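Local coordinates for protein gigastasin (Haementeria ghilianii, PDB 5UBM) that probably inhibits trypsin-like serine proteases in the blood of its host, as leech proteins of the antistasin family do, at residues C29-L34 with C43-Q48; G51-P55 with T105-W111. All coordinates share one frame; numbering follows the deposited sequence.

Contact 1 of 2, residues C29-L34 with C43-Q48; sequences CGSWDL and CECRNQ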
loop_
_atom_site.group_PDB
_atom_site.type_symbol
_atom_site.label_atom_id
_atom_site.label_comp_id
_atom_site.label_asym_id
_atom_site.label_seq_id
_atom_site.Cartn_x
_atom_site.Cartn_y
_atom_site.Cartn_z
ATOM N N CYS C 29 27.542 -0.663 -24.497
ATOM C CA CYS C 29 28.407 0.487 -24.244
ATOM C C CYS C 29 28.809 0.548 -22.772
ATOM O O CYS C 29 29.868 1.077 -22.427
ATOM C CB CYS C 29 27.712 1.783 -24.659
ATOM S SG CYS C 29 26.786 1.658 -26.208
ATOM N N GLY C 30 27.952 0.011 -21.909
ATOM C CA GLY C 30 28.262 -0.139 -20.499
ATOM C C GLY C 30 28.242 1.149 -19.704
ATOM O O GLY C 30 28.692 1.185 -18.560
ATOM N N SER C 31 27.719 2.213 -20.303
ATOM C CA SER C 31 27.654 3.502 -19.630
ATOM C C SER C 31 26.563 4.367 -20.237
ATOM O O SER C 31 26.367 4.356 -21.452
ATOM C CB SER C 31 29.001 4.221 -19.712
ATOM O OG SER C 31 28.934 5.494 -19.095
ATOM N N TRP C 32 25.854 5.113 -19.395
ATOM C CA TRP C 32 24.792 5.990 -19.879
ATOM C C TRP C 32 25.363 7.289 -20.438
ATOM O O TRP C 32 24.630 8.119 -20.974
ATOM C CB TRP C 32 23.782 6.289 -18.768
ATOM C CG TRP C 32 22.981 5.090 -18.365
ATOM C CD1 TRP C 32 23.047 4.420 -17.177
ATOM C CD2 TRP C 32 22.011 4.402 -19.161
ATOM N NE1 TRP C 32 22.173 3.361 -17.183
ATOM C CE2 TRP C 32 21.523 3.329 -18.389
ATOM C CE3 TRP C 32 21.504 4.590 -20.449
ATOM C CZ2 TRP C 32 20.549 2.448 -18.863
ATOM C CZ3 TRP C 32 20.540 3.715 -20.919
ATOM C CH2 TRP C 32 20.070 2.659 -20.126
ATOM N N ASP C 33 26.675 7.454 -20.316
ATOM C CA ASP C 33 27.366 8.588 -20.919
ATOM C C ASP C 33 27.648 8.332 -22.397
ATOM O O ASP C 33 28.258 9.160 -23.066
ATOM C CB ASP C 33 28.671 8.875 -20.180
ATOM C CG ASP C 33 28.451 9.212 -18.722
ATOM O OD1 ASP C 33 27.450 9.896 -18.416
ATOM O OD2 ASP C 33 29.279 8.793 -17.884
ATOM N N LEU C 34 27.205 7.179 -22.894
ATOM C CA LEU C 34 27.463 6.772 -24.272
ATOM C C LEU C 34 26.168 6.461 -25.029
ATOM O O LEU C 34 25.129 6.208 -24.420
ATOM C CB LEU C 34 28.393 5.551 -24.302
ATOM C CG LEU C 34 29.899 5.746 -24.076
ATOM C CD1 LEU C 34 30.225 6.081 -22.630
ATOM C CD2 LEU C 34 30.670 4.511 -24.512
ATOM N N CYS C 43 30.889 2.152 -29.922
ATOM C CA CYS C 43 29.943 3.013 -29.226
ATOM C C CYS C 43 30.416 4.458 -29.305
ATOM O O CYS C 43 31.540 4.719 -29.724
ATOM C CB CYS C 43 29.775 2.571 -27.772
ATOM S SG CYS C 43 28.131 2.875 -27.115
ATOM N N GLU C 44 29.566 5.393 -28.896
ATOM C CA GLU C 44 29.817 6.809 -29.159
ATOM C C GLU C 44 29.526 7.706 -27.947
ATOM O O GLU C 44 28.534 7.511 -27.241
ATOM C CB GLU C 44 28.979 7.245 -30.361
ATOM C CG GLU C 44 29.410 8.528 -31.027
ATOM C CD GLU C 44 28.670 8.760 -32.331
ATOM O OE1 GLU C 44 27.421 8.801 -32.308
ATOM O OE2 GLU C 44 29.336 8.884 -33.381
ATOM N N CYS C 45 30.400 8.687 -27.718
ATOM C CA CYS C 45 30.271 9.611 -26.588
ATOM C C CYS C 45 28.977 10.407 -26.606
ATOM O O CYS C 45 28.765 11.249 -27.478
ATOM C CB CYS C 45 31.447 10.596 -26.550
ATOM S SG CYS C 45 32.960 9.964 -25.811
ATOM N N ARG C 46 28.117 10.148 -25.631
ATOM C CA ARG C 46 26.918 10.948 -25.465
ATOM C C ARG C 46 27.241 12.184 -24.640
ATOM O O ARG C 46 27.810 12.092 -23.552
ATOM C CB ARG C 46 25.809 10.139 -24.802
ATOM C CG ARG C 46 24.516 10.906 -24.603
ATOM C CD ARG C 46 23.642 10.206 -23.580
ATOM N NE ARG C 46 23.660 8.761 -23.778
ATOM C CZ ARG C 46 22.579 7.990 -23.775
ATOM N NH1 ARG C 46 21.383 8.526 -23.574
ATOM N NH2 ARG C 46 22.695 6.683 -23.968
ATOM N N ASN C 47 26.891 13.346 -25.172
ATOM C CA ASN C 47 27.108 14.591 -24.458
ATOM C C ASN C 47 25.774 15.259 -24.170
ATOM O O ASN C 47 25.514 16.383 -24.604
ATOM C CB ASN C 47 28.028 15.509 -25.259
ATOM C CG ASN C 47 29.320 14.825 -25.653
ATOM O OD1 ASN C 47 30.240 14.695 -24.845
ATOM N ND2 ASN C 47 29.392 14.369 -26.898
ATOM N N GLN C 48 24.929 14.537 -23.438
ATOM C CA GLN C 48 23.588 14.995 -23.107
ATOM C C GLN C 48 23.626 16.304 -22.333
ATOM O O GLN C 48 24.609 16.608 -21.656
ATOM C CB GLN C 48 22.843 13.930 -22.296
ATOM C CG GLN C 48 23.378 13.704 -20.877
ATOM C CD GLN C 48 24.614 12.812 -20.828
ATOM O OE1 GLN C 48 25.354 12.691 -21.806
ATOM N NE2 GLN C 48 24.837 12.181 -19.679
#
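The carbonyl oxygen of L34 is gripped by the guanidinium of R46 and also by the side-chain amide of Q26. R46 NH2 lies 2.5 Å from L34 O, a short bond that is fairly straight at 158° and nearly in the guanidinium plane. R46 NE adds a weak second bond to L34 O at 3.0 Å, so one edge of the flat group straddles a single acceptor. A bend at chi3 (-42°) turns the otherwise extended arginine chain back to this carbonyl. W32 O sits over one face of the guanidinium, whereas the W32 ring meets NH2 only at its edge, CE3 to NH2 being 4.3 Å; W32 NE1 is bonded to the backbone of another protein chain. Arginine suits the place because its length and its several N-H groups can serve a carbonyl across the ribbon. Were this arginine an alanine, L34 O would probably keep Q26 alone of the partners described and a gap open next to W32 O. Along the backbone, R46 N bonds to D33 O at 2.8 Å, and L34 CA approaches E44 O at 3.2 Å as a CA-H...O contact. L34 enters the strand from a type I turn, S31 to L34, in which S31 OG accepts from D33 N in an ST turn. At the other end, SG of C29 joins SG of C43 in a disulfide with a torsion of 79°, and L34 CB packs on C43 SG at 3.9 Å. G30, with positive phi, takes the chain out of helix 26-29. L34 and C45 form a non-hydrogen-bonded pair in the short antiparallel ribbon of 34-35 and 44-45, beside which the C29-C43 bridge ties helix 26-29 to the residue before strand 44-45, as in small disulfide-stabilised proteins.

Contact 2 of 2, residues G51-P55 with T105-W111; sequences GRGCP and TACVNIW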
loop_
_atom_site.group_PDB
_atom_site.type_symbol
_atom_site.label_atom_id
_atom_site.label_comp_id
_atom_site.label_asym_id
_atom_site.label_seq_id
_atom_site.Cartn_x
_atom_site.Cartn_y
_atom_site.Cartn_z
ATOM N N GLY C 51 21.519 18.656 -16.325
ATOM C CA GLY C 51 20.441 19.311 -15.608
ATOM C C GLY C 51 20.815 20.672 -15.057
ATOM O O GLY C 51 20.109 21.658 -15.277
ATOM N N ARG C 52 21.932 20.728 -14.343
ATOM C CA ARG C 52 22.404 21.991 -13.791
ATOM C C ARG C 52 23.800 22.324 -14.309
ATOM O O ARG C 52 24.283 23.445 -14.147
ATOM C CB ARG C 52 22.381 21.945 -12.261
ATOM C CG ARG C 52 20.968 21.877 -11.688
ATOM C CD ARG C 52 20.952 21.906 -10.164
ATOM N NE ARG C 52 21.479 23.155 -9.623
ATOM C CZ ARG C 52 20.753 24.249 -9.430
ATOM N NH1 ARG C 52 19.465 24.257 -9.742
ATOM N NH2 ARG C 52 21.315 25.337 -8.925
ATOM N N GLY C 53 24.436 21.344 -14.941
ATOM C CA GLY C 53 25.731 21.544 -15.565
ATOM C C GLY C 53 26.865 21.808 -14.594
ATOM O O GLY C 53 26.691 21.735 -13.378
ATOM N N CYS C 54 28.036 22.110 -15.145
ATOM C CA CYS C 54 29.216 22.420 -14.348
ATOM C C CYS C 54 29.801 23.763 -14.761
ATOM O O CYS C 54 29.647 24.184 -15.907
ATOM C CB CYS C 54 30.272 21.325 -14.497
ATOM S SG CYS C 54 29.816 19.745 -13.768
ATOM N N PRO C 55 30.476 24.445 -13.824
ATOM C CA PRO C 55 31.118 25.723 -14.148
ATOM C C PRO C 55 32.347 25.541 -15.040
ATOM O O PRO C 55 32.964 24.479 -15.000
ATOM C CB PRO C 55 31.515 26.272 -12.774
ATOM C CG PRO C 55 31.677 25.061 -11.924
ATOM C CD PRO C 55 30.638 24.087 -12.403
ATOM N N THR C 105 16.959 29.879 -4.553
ATOM C CA THR C 105 18.272 29.362 -4.928
ATOM C C THR C 105 18.148 28.363 -6.072
ATOM O O THR C 105 19.107 27.666 -6.411
ATOM C CB THR C 105 18.990 28.694 -3.730
ATOM O OG1 THR C 105 18.304 27.491 -3.351
ATOM C CG2 THR C 105 19.038 29.650 -2.550
ATOM N N ALA C 106 16.960 28.317 -6.665
ATOM C CA ALA C 106 16.668 27.410 -7.767
ATOM C C ALA C 106 17.603 27.645 -8.945
ATOM O O ALA C 106 18.037 26.701 -9.605
ATOM C CB ALA C 106 15.224 27.568 -8.206
ATOM N N CYS C 107 17.911 28.912 -9.197
ATOM C CA CYS C 107 18.787 29.291 -10.299
ATOM C C CYS C 107 20.140 29.794 -9.795
ATOM O O CYS C 107 20.890 30.437 -10.529
ATOM C CB CYS C 107 18.113 30.355 -11.169
ATOM S SG CYS C 107 16.713 29.731 -12.131
ATOM N N VAL C 108 20.446 29.498 -8.538
ATOM C CA VAL C 108 21.750 29.824 -7.979
ATOM C C VAL C 108 22.695 28.638 -8.151
ATOM O O VAL C 108 22.354 27.511 -7.787
ATOM C CB VAL C 108 21.650 30.200 -6.494
ATOM C CG1 VAL C 108 23.034 30.321 -5.883
ATOM C CG2 VAL C 108 20.873 31.489 -6.338
ATOM N N ASN C 109 23.874 28.908 -8.711
ATOM C CA ASN C 109 24.853 27.877 -9.049
ATOM C C ASN C 109 24.291 26.900 -10.069
ATOM O O ASN C 109 24.027 25.739 -9.763
ATOM C CB ASN C 109 25.323 27.132 -7.796
ATOM C CG ASN C 109 26.183 27.994 -6.895
ATOM O OD1 ASN C 109 27.124 28.641 -7.352
ATOM N ND2 ASN C 109 25.854 28.019 -5.610
ATOM N N ILE C 110 24.104 27.393 -11.287
ATOM C CA ILE C 110 23.630 26.576 -12.393
ATOM C C ILE C 110 24.288 27.095 -13.668
ATOM O O ILE C 110 24.627 28.275 -13.759
ATOM C CB ILE C 110 22.083 26.599 -12.506
ATOM C CG1 ILE C 110 21.582 25.428 -13.352
ATOM C CG2 ILE C 110 21.586 27.941 -13.044
ATOM C CD1 ILE C 110 20.072 25.305 -13.399
ATOM N N TRP C 111 24.502 26.215 -14.640
ATOM C CA TRP C 111 25.248 26.592 -15.835
ATOM C C TRP C 111 24.560 26.112 -17.108
ATOM O O TRP C 111 24.793 24.996 -17.579
ATOM C CB TRP C 111 26.676 26.050 -15.742
ATOM C CG TRP C 111 27.380 26.565 -14.520
ATOM C CD1 TRP C 111 28.157 27.681 -14.434
ATOM C CD2 TRP C 111 27.338 26.004 -13.200
ATOM N NE1 TRP C 111 28.616 27.842 -13.148
ATOM C CE2 TRP C 111 28.126 26.828 -12.371
ATOM C CE3 TRP C 111 26.717 24.882 -12.641
ATOM C CZ2 TRP C 111 28.311 26.566 -11.016
ATOM C CZ3 TRP C 111 26.901 24.625 -11.295
ATOM C CH2 TRP C 111 27.692 25.464 -10.498
#
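R52 and W111 hold together two irregular segments, each with one half-cystine, the first in the antistasin-like region and the other leading toward the hairpin of strands 117-119 and 124-126. The R52 guanidinium reaches backbone carbonyls: NH1 bonds to A106 O at 2.8 Å, nearly straight at 170° and in the guanidinium plane, while NH2 bonds to N109 O at 2.9 Å from above that carbonyl's plane. Extended through chi2, the R52 chain folds only at chi3, 63°, which lays the guanidinium edge against the type I turn of T105 to V108; the flank of I110 covers one of its faces. Carbonyls of a loop without regular pairing need donors from a side chain, and the charged, many-handed arginine supplies them. The backbone adds W111 N to R52 O at 2.8 Å. P55 lies over the indole, its CD 3.6 Å from the centroid of the W111 six-membered ring and 7° off the normal, a CH-pi contact in which the rigid proline meets the broad ring. At G53, phi is positive and a side chain would run into W111 O. Farther out, disulfides C54-C71 and C107-C118 fix the two loops, and G123 O takes another bond from R52 NH1. T89 OG1 bonds both to R52 NH2 and to N109 O.

Contacts 1 and 2 follow one another along the chain, 43-48 running almost directly into 51-55, yet their centres are about 23 Å apart on opposite sides of the chain's centre. Both are partly buried, contact 2 lying somewhat closer to the middle. In each an arginine from the antistasin-like region donates to main-chain oxygens, but the settings differ. Contact 1 ties residues near in sequence, with a short antiparallel ribbon and a disulfide across the interface itself, and its tryptophan is turned to another protein. Contact 2 joins loops 50 residues apart without strand pairing; its disulfides lead out to other residues, and its tryptophan packs within the chain.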